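PDB 2OV9: hypothetical protein from Rhodococcus sp., which probably hydrolyses acyl-coenzyme A thioesters such as octanoyl-, decanoyl- and oleoyl-CoA to the free fatty acid and coenzyme A, as a hotdog-fold thioesterase of the THEM4/THEM5 family. Local coordinates for residues L137-L142 and A156-R161; V144-G149 and I186-D191; G190-A195 and V199-E204. All coordinates share one frame; numbering follows the deposited sequence. Where two conformers were deposited one is given.

Of the elements in these contacts, helix 131-148 comes first and supplies one side of two of them. Its middle, 137-142, meets strand 154-162 in interaction 1 and closes a short loop of 13 residues. Its last turns, 144-149, meet strand 185-194, so interaction 2 closes over 36 residues and crosses interaction 1, the four segments alternating in sequence. Interaction 3 follows directly: it begins at Gly-190 and Asp-191, which also end interaction 2, and folds strand 185-194 back on strand 199-208 as a hairpin. Strand 199-208 then pairs with strand 154-162, so interactions 1 and 2 hold the helix against the antiparallel sheet whose neighbouring strands interaction 3 joins.

Interaction 1: residues L137-L142 and A156-R161; sequences LLDHVL and AQLSTR
Leu-158 reaches from strand 156-161 to helix 137-142 and sets both of its methyl groups against the flank of Asp-139, the two side chains running at about a right angle to each other. CD1 of Leu-158 lies 3.6 Å from OD1 of Asp-139, a van der Waals contact between a methyl and a carboxylate oxygen, while CD2 of Leu-158 sits 4.0 Å from CB of Asp-139. The Asp-139 carboxyl carbon stands opposite the backbone N (chi1 178°), and this torsion lays the carboxylate beside the leucine. Nearly one turn further along the helix, Leu-142 approaches at a slant, and its CD1 meets the same CD1 of Leu-158 at 3.9 Å. That single methyl therefore bridges an acidic and an apolar neighbour. At the other end, CD1 of Leu-138 and CG2 of Thr-160 make a looser methyl contact at 4.4 Å. With an alanine in place of Leu-158, both branches would be missing and a gap would probably open between Asp-139, Leu-142 and the strand. The helix and strand segments cross at 128° with their axes 10.1 Å apart, the central helix of the hotdog fold packing across its sheet. Leu-138 and Leu-158 also rest on Val-203 of strand 199-208, and Leu-138 extends to Ile-192 of strand 185-194. On its other edge, strand 154-162 pairs antiparallel with a strand of the second subunit, carrying the sheet across the dimer; His-130 of that subunit packs on Asp-139 and hydrogen-bonds to His-140 of the same helix.

Interaction 2: residues V144-G149 and I186-D191; sequences VANAWG and ITTAGD
Asn-146 and Thr-188 join the last turns of the central hotdog helix to the concave face of its antiparallel sheet, with the short segments crossing at 122° and their axes 9.3 Å apart. The close part of the contact centres on the Asn-146 side-chain amide, with methyl groups packed round its oxygen: CG2 of Ile-186 lies 3.6 Å from OD1 of Asn-146, and the methyl CG2 of Thr-188 is 3.4 Å from the same oxygen. Phe-207 and Leu-178 of the flanking strands pack round this buried amide. The contact is looser toward the start of the helix segment, where CB of Ala-145 and CG2 of Thr-188 stand 4.1 Å apart. On the outer side of the sheet, Thr-187 and Ala-189 point away from the helix and are partly exposed, so the strand presents Ile-186 and Thr-188 inward. The Thr-188 hydroxyl sits opposite the carbonyl carbon (chi1 -41°), a torsion that brings it up to the amide while the methyl turns toward Ala-145. OG1 of Thr-188 donates to OD1 of Asn-146 at 2.7 Å, lying in the carbonyl plane on a lone pair, with a C=O...donor angle of 115°.

Interaction 3: residues G190-A195 and V199-E204; sequences GDIRTA and VCVSVE
Two backbone hydrogen bonds join Gly-190 and Val-203, a hydrogen-bonded pair partway along the antiparallel hairpin of strands 185-194 and 199-208: N of Gly-190 to O of Val-203 at 3.1 Å and N of Val-203 to O of Gly-190 at 2.9 Å. Further toward the turn, N of Ile-192 donates to O of Val-201 at 2.8 Å. There the register slips by one residue: Cys-200 and Val-201 both face Ile-192 in a classic beta bulge. O of Ile-192 accepts from N of Cys-200 at 2.8 Å, nearly head-on, and only weakly from N of Val-201.

A salt bridge forms within strand 190-194, between residues two apart on the face that also bears Val-199. Arg-193 grips Asp-191 side-on: NE donates to OD1, and NH2 donates to OD2 at 3.0 Å, both oxygens being met from above the carboxylate plane. From the other strand Val-199 meets this pair, its CG2 lying over the centre of one guanidinium face, 3.3 Å from CZ of Arg-193. The salt bridge and this methyl probably hold the guanidinium group in its orientation, while NH1 of Arg-193 hydrogen-bonds to O of Gly-197 in the turn.

On the opposite face the contacts are apolar, and CD1 of Ile-192 comes within 4.3 Å of CB of Val-201. Beside the bulge, CG2 of Thr-194 touches SG of Cys-200 at 3.7 Å.

Ile-192, Val-201 and Val-203 all turn toward helix 131-148 and meet Leu-138 there. Within the sheet, strand 171-182 pairs with strand 185-194 through Asp-191 and Arg-193, while strand 154-162 pairs with strand 199-208 through Ser-202.

Interaction 1: residues L137-L142 and A156-R161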
ATOM      1  N   LEU B 137      -5.173  -4.236  -1.571  1.00 34.45           N
ATOM      2  CA  LEU B 137      -5.261  -5.679  -1.298  1.00 35.06           C
ATOM      3  C   LEU B 137      -6.196  -6.338  -2.299  1.00 35.44           C
ATOM      4  O   LEU B 137      -5.855  -7.375  -2.881  1.00 36.31           O
ATOM      5  CB  LEU B 137      -5.760  -5.976   0.139  1.00 35.79           C
ATOM      6  CG  LEU B 137      -4.972  -5.400   1.323  1.00 37.74           C
ATOM      7  CD1 LEU B 137      -5.419  -6.005   2.670  1.00 40.01           C
ATOM      8  CD2 LEU B 137      -3.513  -5.605   1.107  1.00 37.89           C
ATOM      9  N   LEU B 138      -7.359  -5.726  -2.512  1.00 35.21           N
ATOM     10  CA  LEU B 138      -8.393  -6.303  -3.414  1.00 34.91           C
ATOM     11  C   LEU B 138      -7.896  -6.337  -4.865  1.00 35.06           C
ATOM     12  O   LEU B 138      -8.090  -7.321  -5.572  1.00 34.70           O
ATOM     13  CB  LEU B 138      -9.742  -5.560  -3.300  1.00 34.39           C
ATOM     14  CG  LEU B 138     -10.562  -5.980  -2.058  1.00 34.73           C
ATOM     15  CD1 LEU B 138     -11.723  -5.046  -1.838  1.00 33.92           C
ATOM     16  CD2 LEU B 138     -11.079  -7.389  -2.207  1.00 35.55           C
ATOM     17  N   ASP B 139      -7.246  -5.265  -5.304  1.00 34.98           N
ATOM     18  CA  ASP B 139      -6.660  -5.267  -6.635  1.00 34.37           C
ATOM     19  C   ASP B 139      -5.773  -6.515  -6.830  1.00 34.63           C
ATOM     20  O   ASP B 139      -5.958  -7.296  -7.786  1.00 33.43           O
ATOM     21  CB  ASP B 139      -5.850  -3.986  -6.854  1.00 34.75           C
ATOM     22  CG  ASP B 139      -5.178  -3.952  -8.207  1.00 38.29           C
ATOM     23  OD1 ASP B 139      -5.851  -3.641  -9.195  1.00 42.16           O
ATOM     24  OD2 ASP B 139      -3.978  -4.252  -8.296  1.00 41.60           O
ATOM     25  N   HIS B 140      -4.810  -6.700  -5.928  1.00 33.70           N
ATOM     26  CA  HIS B 140      -3.925  -7.851  -5.993  1.00 33.56           C
ATOM     27  C   HIS B 140      -4.630  -9.201  -5.959  1.00 33.47           C
ATOM     28  O   HIS B 140      -4.306 -10.094  -6.742  1.00 33.24           O
ATOM     29  CB  HIS B 140      -2.889  -7.844  -4.867  1.00 33.21           C
ATOM     30  CG  HIS B 140      -1.758  -8.777  -5.140  1.00 31.63           C
ATOM     31  ND1 HIS B 140      -0.752  -8.467  -6.030  1.00 31.66           N
ATOM     32  CD2 HIS B 140      -1.529 -10.049  -4.736  1.00 31.69           C
ATOM     33  CE1 HIS B 140       0.077  -9.493  -6.131  1.00 31.93           C
ATOM     34  NE2 HIS B 140      -0.362 -10.459  -5.341  1.00 31.74           N
ATOM     35  N   VAL B 141      -5.558  -9.374  -5.023  1.00 33.82           N
ATOM     36  CA  VAL B 141      -6.354 -10.597  -4.986  1.00 34.59           C
ATOM     37  C   VAL B 141      -7.035 -10.921  -6.315  1.00 34.61           C
ATOM     38  O   VAL B 141      -7.084 -12.096  -6.705  1.00 33.97           O
ATOM     39  CB  VAL B 141      -7.398 -10.563  -3.842  1.00 34.60           C
ATOM     40  CG1 VAL B 141      -8.216 -11.837  -3.843  1.00 36.95           C
ATOM     41  CG2 VAL B 141      -6.654 -10.456  -2.527  1.00 35.21           C
ATOM     42  N   LEU B 142      -7.581  -9.899  -6.994  1.00 34.41           N
ATOM     43  CA  LEU B 142      -8.195 -10.112  -8.320  1.00 34.26           C
ATOM     44  C   LEU B 142      -7.163 -10.630  -9.322  1.00 34.38           C
ATOM     45  O   LEU B 142      -7.468 -11.507 -10.130  1.00 34.00           O
ATOM     46  CB  LEU B 142      -8.849  -8.822  -8.885  1.00 34.46           C
ATOM     47  CG  LEU B 142      -9.988  -8.189  -8.066  1.00 33.86           C
ATOM     48  CD1 LEU B 142     -10.624  -7.065  -8.863  1.00 34.12           C
ATOM     49  CD2 LEU B 142     -11.013  -9.245  -7.700  1.00 31.81           C
ATOM     50  N   ALA B 156      -7.540  -2.756 -16.207  1.00 41.94           N
ATOM     51  CA  ALA B 156      -8.143  -1.652 -16.974  1.00 40.28           C
ATOM     52  C   ALA B 156      -8.981  -0.693 -16.100  1.00 39.46           C
ATOM     53  O   ALA B 156      -8.906   0.531 -16.262  1.00 39.83           O
ATOM     54  CB  ALA B 156      -8.984  -2.200 -18.113  1.00 40.32           C
ATOM     55  N   GLN B 157      -9.790  -1.263 -15.203  1.00 38.78           N
ATOM     56  CA  GLN B 157     -10.656  -0.483 -14.318  0.50 38.58           C
ATOM     57  C   GLN B 157     -10.927  -1.247 -13.037  1.00 38.72           C
ATOM     58  O   GLN B 157     -11.115  -2.463 -13.054  1.00 38.78           O
ATOM     59  CB  GLN B 157     -11.995  -0.125 -14.976  0.50 38.55           C
ATOM     60  CG  GLN B 157     -12.614   1.156 -14.405  0.50 38.94           C
ATOM     61  CD  GLN B 157     -14.129   1.130 -14.312  0.50 39.77           C
ATOM     62  OE1 GLN B 157     -14.834   1.195 -15.319  0.50 40.32           O
ATOM     63  NE2 GLN B 157     -14.640   1.075 -13.088  0.50 39.78           N
ATOM     64  N   LEU B 158     -10.938  -0.531 -11.920  1.00 38.06           N
ATOM     65  CA  LEU B 158     -11.246  -1.137 -10.638  1.00 39.40           C
ATOM     66  C   LEU B 158     -12.358  -0.271 -10.069  1.00 38.50           C
ATOM     67  O   LEU B 158     -12.243   0.954 -10.069  1.00 38.37           O
ATOM     68  CB  LEU B 158     -10.000  -1.102  -9.745  1.00 39.07           C
ATOM     69  CG  LEU B 158      -9.839  -1.986  -8.518  1.00 42.66           C
ATOM     70  CD1 LEU B 158      -9.401  -3.394  -8.937  1.00 44.68           C
ATOM     71  CD2 LEU B 158      -8.812  -1.329  -7.550  1.00 41.77           C
ATOM     72  N   SER B 159     -13.449  -0.892  -9.638  1.00 37.89           N
ATOM     73  CA  SER B 159     -14.521  -0.172  -8.953  1.00 37.41           C
ATOM     74  C   SER B 159     -14.685  -0.720  -7.563  1.00 36.79           C
ATOM     75  O   SER B 159     -15.174  -1.835  -7.415  1.00 36.19           O
ATOM     76  CB  SER B 159     -15.829  -0.338  -9.699  1.00 37.75           C
ATOM     77  OG  SER B 159     -15.653   0.118 -11.029  1.00 40.77           O
ATOM     78  N   THR B 160     -14.296   0.063  -6.554  1.00 35.33           N
ATOM     79  CA  THR B 160     -14.333  -0.406  -5.170  1.00 34.92           C
ATOM     80  C   THR B 160     -15.430   0.294  -4.400  1.00 34.52           C
ATOM     81  O   THR B 160     -15.538   1.514  -4.439  1.00 34.25           O
ATOM     82  CB  THR B 160     -12.960  -0.180  -4.485  1.00 35.07           C
ATOM     83  OG1 THR B 160     -11.920  -0.551  -5.407  1.00 36.84           O
ATOM     84  CG2 THR B 160     -12.833  -1.014  -3.218  1.00 35.05           C
ATOM     85  N   ARG B 161     -16.246  -0.494  -3.702  1.00 34.15           N
ATOM     86  CA  ARG B 161     -17.373   0.015  -2.936  1.00 34.12           C
ATOM     87  C   ARG B 161     -17.154  -0.293  -1.459  1.00 33.98           C
ATOM     88  O   ARG B 161     -16.746  -1.395  -1.110  1.00 33.57           O
ATOM     89  CB  ARG B 161     -18.685  -0.631  -3.437  1.00 33.84           C
ATOM     90  CG  ARG B 161     -19.155  -0.097  -4.798  1.00 35.64           C
ATOM     91  CD  ARG B 161     -20.640  -0.423  -5.116  1.00 36.08           C
ATOM     92  NE  ARG B 161     -21.568   0.103  -4.109  1.00 40.06           N
ATOM     93  CZ  ARG B 161     -22.546  -0.592  -3.527  1.00 42.82           C
ATOM     94  NH1 ARG B 161     -22.789  -1.866  -3.860  1.00 40.89           N
ATOM     95  NH2 ARG B 161     -23.312   0.010  -2.619  1.00 45.13           N
TER

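Interaction 2: residues V144-G149 and I186-D191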
ATOM      1  N   VAL B 144      -4.531 -12.449  -8.577  1.00 33.43           N
ATOM      2  CA  VAL B 144      -4.267 -13.819  -8.209  1.00 32.97           C
ATOM      3  C   VAL B 144      -5.433 -14.704  -8.625  1.00 33.42           C
ATOM      4  O   VAL B 144      -5.218 -15.822  -9.100  1.00 33.32           O
ATOM      5  CB  VAL B 144      -4.015 -13.946  -6.689  1.00 33.17           C
ATOM      6  CG1 VAL B 144      -3.823 -15.398  -6.290  1.00 31.99           C
ATOM      7  CG2 VAL B 144      -2.794 -13.121  -6.279  1.00 32.32           C
ATOM      8  N   ALA B 145      -6.666 -14.224  -8.429  1.00 32.70           N
ATOM      9  CA  ALA B 145      -7.855 -14.977  -8.862  1.00 32.75           C
ATOM     10  C   ALA B 145      -7.817 -15.209 -10.354  1.00 32.36           C
ATOM     11  O   ALA B 145      -8.157 -16.285 -10.836  1.00 32.99           O
ATOM     12  CB  ALA B 145      -9.135 -14.277  -8.460  1.00 30.98           C
ATOM     13  N   ASN B 146      -7.385 -14.213 -11.112  1.00 33.55           N
ATOM     14  CA  ASN B 146      -7.215 -14.435 -12.533  1.00 33.82           C
ATOM     15  C   ASN B 146      -6.163 -15.494 -12.868  1.00 34.44           C
ATOM     16  O   ASN B 146      -6.385 -16.309 -13.762  1.00 35.46           O
ATOM     17  CB  ASN B 146      -6.895 -13.122 -13.261  1.00 34.61           C
ATOM     18  CG  ASN B 146      -8.080 -12.161 -13.298  1.00 34.60           C
ATOM     19  OD1 ASN B 146      -9.221 -12.568 -13.147  1.00 34.29           O
ATOM     20  ND2 ASN B 146      -7.808 -10.885 -13.561  1.00 36.14           N
ATOM     21  N   ALA B 147      -5.012 -15.471 -12.191  1.00 34.76           N
ATOM     22  CA  ALA B 147      -3.986 -16.508 -12.415  1.00 35.01           C
ATOM     23  C   ALA B 147      -4.564 -17.896 -12.137  1.00 35.04           C
ATOM     24  O   ALA B 147      -4.401 -18.817 -12.929  1.00 35.56           O
ATOM     25  CB  ALA B 147      -2.764 -16.271 -11.532  1.00 35.62           C
ATOM     26  N   TRP B 148      -5.244 -18.023 -11.004  1.00 34.13           N
ATOM     27  CA  TRP B 148      -5.804 -19.285 -10.542  1.00 34.00           C
ATOM     28  C   TRP B 148      -6.914 -19.778 -11.461  1.00 34.51           C
ATOM     29  O   TRP B 148      -7.175 -20.997 -11.574  1.00 34.66           O
ATOM     30  CB  TRP B 148      -6.293 -19.120  -9.099  1.00 33.36           C
ATOM     31  CG  TRP B 148      -6.974 -20.316  -8.481  1.00 34.62           C
ATOM     32  CD1 TRP B 148      -8.288 -20.394  -8.075  1.00 34.83           C
ATOM     33  CD2 TRP B 148      -6.377 -21.589  -8.141  1.00 34.53           C
ATOM     34  NE1 TRP B 148      -8.542 -21.634  -7.514  1.00 32.71           N
ATOM     35  CE2 TRP B 148      -7.396 -22.387  -7.550  1.00 32.14           C
ATOM     36  CE3 TRP B 148      -5.096 -22.140  -8.302  1.00 32.89           C
ATOM     37  CZ2 TRP B 148      -7.162 -23.692  -7.106  1.00 34.33           C
ATOM     38  CZ3 TRP B 148      -4.864 -23.450  -7.858  1.00 33.79           C
ATOM     39  CH2 TRP B 148      -5.895 -24.209  -7.270  1.00 33.91           C
ATOM     40  N   GLY B 149      -7.561 -18.838 -12.136  1.00 35.84           N
ATOM     41  CA  GLY B 149      -8.566 -19.170 -13.140  1.00 36.64           C
ATOM     42  C   GLY B 149      -7.945 -19.411 -14.513  1.00 38.02           C
ATOM     43  O   GLY B 149      -8.659 -19.586 -15.481  1.00 37.89           O
ATOM     44  N   ILE B 186     -11.603  -9.611 -19.308  1.00 40.25           N
ATOM     45  CA  ILE B 186     -11.842 -10.412 -18.119  1.00 39.36           C
ATOM     46  C   ILE B 186     -12.533  -9.565 -17.069  1.00 38.67           C
ATOM     47  O   ILE B 186     -12.138  -8.425 -16.839  1.00 38.62           O
ATOM     48  CB  ILE B 186     -10.526 -10.958 -17.553  1.00 39.46           C
ATOM     49  CG1 ILE B 186      -9.854 -11.861 -18.591  1.00 41.28           C
ATOM     50  CG2 ILE B 186     -10.779 -11.701 -16.220  1.00 39.99           C
ATOM     51  CD1 ILE B 186      -8.362 -11.654 -18.715  1.00 42.82           C
ATOM     52  N   THR B 187     -13.574 -10.125 -16.451  1.00 37.55           N
ATOM     53  CA  THR B 187     -14.221  -9.506 -15.297  1.00 36.42           C
ATOM     54  C   THR B 187     -13.985 -10.348 -14.063  1.00 35.69           C
ATOM     55  O   THR B 187     -14.244 -11.566 -14.065  1.00 35.00           O
ATOM     56  CB  THR B 187     -15.739  -9.355 -15.492  1.00 36.71           C
ATOM     57  OG1 THR B 187     -15.988  -8.426 -16.551  1.00 37.08           O
ATOM     58  CG2 THR B 187     -16.391  -8.812 -14.231  1.00 37.34           C
ATOM     59  N   THR B 188     -13.544  -9.674 -12.998  1.00 34.64           N
ATOM     60  CA  THR B 188     -13.185 -10.318 -11.756  1.00 33.88           C
ATOM     61  C   THR B 188     -13.804  -9.565 -10.582  1.00 34.09           C
ATOM     62  O   THR B 188     -13.858  -8.332 -10.599  1.00 33.58           O
ATOM     63  CB  THR B 188     -11.661 -10.340 -11.627  1.00 34.35           C
ATOM     64  OG1 THR B 188     -11.088 -10.666 -12.900  1.00 33.65           O
ATOM     65  CG2 THR B 188     -11.186 -11.376 -10.587  1.00 32.71           C
ATOM     66  N   ALA B 189     -14.255 -10.301  -9.562  1.00 34.01           N
ATOM     67  CA  ALA B 189     -14.888  -9.691  -8.389  1.00 34.10           C
ATOM     68  C   ALA B 189     -14.290 -10.227  -7.078  1.00 34.85           C
ATOM     69  O   ALA B 189     -13.760 -11.342  -7.023  1.00 35.03           O
ATOM     70  CB  ALA B 189     -16.409  -9.917  -8.404  1.00 34.34           C
ATOM     71  N   GLY B 190     -14.398  -9.439  -6.016  1.00 34.96           N
ATOM     72  CA  GLY B 190     -13.851  -9.857  -4.725  1.00 36.13           C
ATOM     73  C   GLY B 190     -14.431  -8.998  -3.634  1.00 36.44           C
ATOM     74  O   GLY B 190     -15.163  -8.034  -3.904  1.00 35.98           O
ATOM     75  N   ASP B 191     -14.143  -9.367  -2.393  1.00 36.47           N
ATOM     76  CA  ASP B 191     -14.558  -8.543  -1.273  1.00 36.46           C
ATOM     77  C   ASP B 191     -13.692  -8.837  -0.076  1.00 36.15           C
ATOM     78  O   ASP B 191     -12.897  -9.789  -0.100  1.00 36.76           O
ATOM     79  CB  ASP B 191     -16.038  -8.743  -0.945  1.00 36.65           C
ATOM     80  CG  ASP B 191     -16.393 -10.179  -0.702  1.00 39.15           C
ATOM     81  OD1 ASP B 191     -15.699 -10.860   0.094  1.00 39.01           O
ATOM     82  OD2 ASP B 191     -17.396 -10.609  -1.287  1.00 38.83           O
TER

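Interaction 3: residues G190-A195 and V199-E204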
ATOM      1  N   GLY B 190     -14.398  -9.439  -6.016  1.00 34.96           N
ATOM      2  CA  GLY B 190     -13.851  -9.857  -4.725  1.00 36.13           C
ATOM      3  C   GLY B 190     -14.431  -8.998  -3.634  1.00 36.44           C
ATOM      4  O   GLY B 190     -15.163  -8.034  -3.904  1.00 35.98           O
ATOM      5  N   ASP B 191     -14.143  -9.367  -2.393  1.00 36.47           N
ATOM      6  CA  ASP B 191     -14.558  -8.543  -1.273  1.00 36.46           C
ATOM      7  C   ASP B 191     -13.692  -8.837  -0.076  1.00 36.15           C
ATOM      8  O   ASP B 191     -12.897  -9.789  -0.100  1.00 36.76           O
ATOM      9  CB  ASP B 191     -16.038  -8.743  -0.945  1.00 36.65           C
ATOM     10  CG  ASP B 191     -16.393 -10.179  -0.702  1.00 39.15           C
ATOM     11  OD1 ASP B 191     -15.699 -10.860   0.094  1.00 39.01           O
ATOM     12  OD2 ASP B 191     -17.396 -10.609  -1.287  1.00 38.83           O
ATOM     13  N   ILE B 192     -13.843  -8.013   0.951  1.00 34.42           N
ATOM     14  CA  ILE B 192     -13.148  -8.165   2.224  1.00 33.80           C
ATOM     15  C   ILE B 192     -14.277  -8.284   3.219  1.00 33.37           C
ATOM     16  O   ILE B 192     -15.148  -7.407   3.254  1.00 32.34           O
ATOM     17  CB  ILE B 192     -12.348  -6.887   2.600  1.00 33.48           C
ATOM     18  CG1 ILE B 192     -11.163  -6.711   1.659  1.00 33.78           C
ATOM     19  CG2 ILE B 192     -11.868  -6.951   4.065  1.00 32.53           C
ATOM     20  CD1 ILE B 192     -10.318  -5.425   1.849  1.00 35.37           C
ATOM     21  N   ARG B 193     -14.256  -9.338   4.033  1.00 33.55           N
ATOM     22  CA  ARG B 193     -15.276  -9.521   5.066  1.00 33.66           C
ATOM     23  C   ARG B 193     -14.673  -9.629   6.455  1.00 34.94           C
ATOM     24  O   ARG B 193     -13.541 -10.080   6.619  1.00 36.21           O
ATOM     25  CB  ARG B 193     -16.073 -10.805   4.795  1.00 33.81           C
ATOM     26  CG  ARG B 193     -16.853 -10.763   3.501  1.00 33.99           C
ATOM     27  CD  ARG B 193     -17.491 -12.102   3.126  1.00 35.54           C
ATOM     28  NE  ARG B 193     -18.039 -11.954   1.773  1.00 40.65           N
ATOM     29  CZ  ARG B 193     -19.338 -11.908   1.485  1.00 42.44           C
ATOM     30  NH1 ARG B 193     -20.248 -12.041   2.445  1.00 45.07           N
ATOM     31  NH2 ARG B 193     -19.733 -11.739   0.229  1.00 43.19           N
ATOM     32  N   THR B 194     -15.444  -9.280   7.476  1.00 35.48           N
ATOM     33  CA  THR B 194     -15.017  -9.612   8.826  1.00 35.72           C
ATOM     34  C   THR B 194     -15.337 -11.076   9.118  1.00 35.79           C
ATOM     35  O   THR B 194     -15.976 -11.770   8.306  1.00 35.44           O
ATOM     36  CB  THR B 194     -15.641  -8.665   9.873  1.00 36.65           C
ATOM     37  OG1 THR B 194     -17.051  -8.537   9.645  1.00 36.63           O
ATOM     38  CG2 THR B 194     -14.960  -7.290   9.799  1.00 36.48           C
ATOM     39  N   ALA B 195     -14.888 -11.552  10.280  1.00 35.28           N
ATOM     40  CA  ALA B 195     -15.063 -12.945  10.670  1.00 35.09           C
ATOM     41  C   ALA B 195     -16.532 -13.386  10.724  1.00 35.05           C
ATOM     42  O   ALA B 195     -16.835 -14.556  10.504  1.00 35.33           O
ATOM     43  CB  ALA B 195     -14.374 -13.191  12.033  1.00 34.85           C
ATOM     44  N   VAL B 199     -19.747  -8.029   4.679  1.00 32.71           N
ATOM     45  CA  VAL B 199     -18.846  -7.400   3.712  1.00 34.09           C
ATOM     46  C   VAL B 199     -18.478  -5.972   4.139  1.00 34.24           C
ATOM     47  O   VAL B 199     -19.358  -5.166   4.501  1.00 34.36           O
ATOM     48  CB  VAL B 199     -19.502  -7.305   2.326  1.00 35.29           C
ATOM     49  CG1 VAL B 199     -18.535  -6.660   1.315  1.00 34.62           C
ATOM     50  CG2 VAL B 199     -19.935  -8.683   1.837  1.00 37.07           C
ATOM     51  N   CYS B 200     -17.182  -5.671   4.116  1.00 34.30           N
ATOM     52  CA  CYS B 200     -16.660  -4.351   4.427  1.00 34.35           C
ATOM     53  C   CYS B 200     -16.399  -3.582   3.142  1.00 34.16           C
ATOM     54  O   CYS B 200     -16.835  -2.430   2.994  1.00 34.33           O
ATOM     55  CB  CYS B 200     -15.345  -4.490   5.202  1.00 34.30           C
ATOM     56  SG  CYS B 200     -15.619  -5.156   6.817  1.00 38.82           S
ATOM     57  N   VAL B 201     -15.673  -4.217   2.229  1.00 33.54           N
ATOM     58  CA  VAL B 201     -15.332  -3.618   0.937  1.00 33.59           C
ATOM     59  C   VAL B 201     -15.568  -4.649  -0.146  1.00 34.29           C
ATOM     60  O   VAL B 201     -15.328  -5.846   0.048  1.00 33.40           O
ATOM     61  CB  VAL B 201     -13.848  -3.213   0.865  1.00 34.60           C
ATOM     62  CG1 VAL B 201     -13.570  -2.328  -0.410  1.00 31.94           C
ATOM     63  CG2 VAL B 201     -13.466  -2.445   2.101  1.00 36.22           C
ATOM     64  N   SER B 202     -16.012  -4.202  -1.318  1.00 34.40           N
ATOM     65  CA  SER B 202     -16.160  -5.114  -2.425  1.00 34.06           C
ATOM     66  C   SER B 202     -15.553  -4.436  -3.641  1.00 34.75           C
ATOM     67  O   SER B 202     -15.377  -3.238  -3.655  1.00 34.43           O
ATOM     68  CB  SER B 202     -17.645  -5.465  -2.646  1.00 34.81           C
ATOM     69  OG  SER B 202     -18.427  -4.331  -3.030  1.00 35.10           O
ATOM     70  N   VAL B 203     -15.224  -5.225  -4.645  1.00 34.90           N
ATOM     71  CA  VAL B 203     -14.627  -4.705  -5.863  1.00 35.54           C
ATOM     72  C   VAL B 203     -15.091  -5.485  -7.082  1.00 36.57           C
ATOM     73  O   VAL B 203     -15.423  -6.677  -6.981  1.00 35.51           O
ATOM     74  CB  VAL B 203     -13.077  -4.725  -5.785  1.00 35.73           C
ATOM     75  CG1 VAL B 203     -12.548  -6.163  -5.697  1.00 35.61           C
ATOM     76  CG2 VAL B 203     -12.455  -3.971  -6.994  1.00 33.49           C
ATOM     77  N   GLU B 204     -15.196  -4.757  -8.191  1.00 37.15           N
ATOM     78  CA  GLU B 204     -15.319  -5.312  -9.542  0.50 38.28           C
ATOM     79  C   GLU B 204     -14.157  -4.763 -10.377  1.00 38.59           C
ATOM     80  O   GLU B 204     -14.023  -3.527 -10.496  1.00 38.32           O
ATOM     81  CB  GLU B 204     -16.629  -4.862 -10.202  0.50 38.31           C
ATOM     82  CG  GLU B 204     -17.907  -5.569  -9.747  0.50 39.06           C
ATOM     83  CD  GLU B 204     -19.181  -5.011 -10.397  0.50 39.31           C
ATOM     84  OE1 GLU B 204     -19.105  -4.379 -11.483  0.50 40.33           O
ATOM     85  OE2 GLU B 204     -20.275  -5.208  -9.816  0.50 40.65           O
TER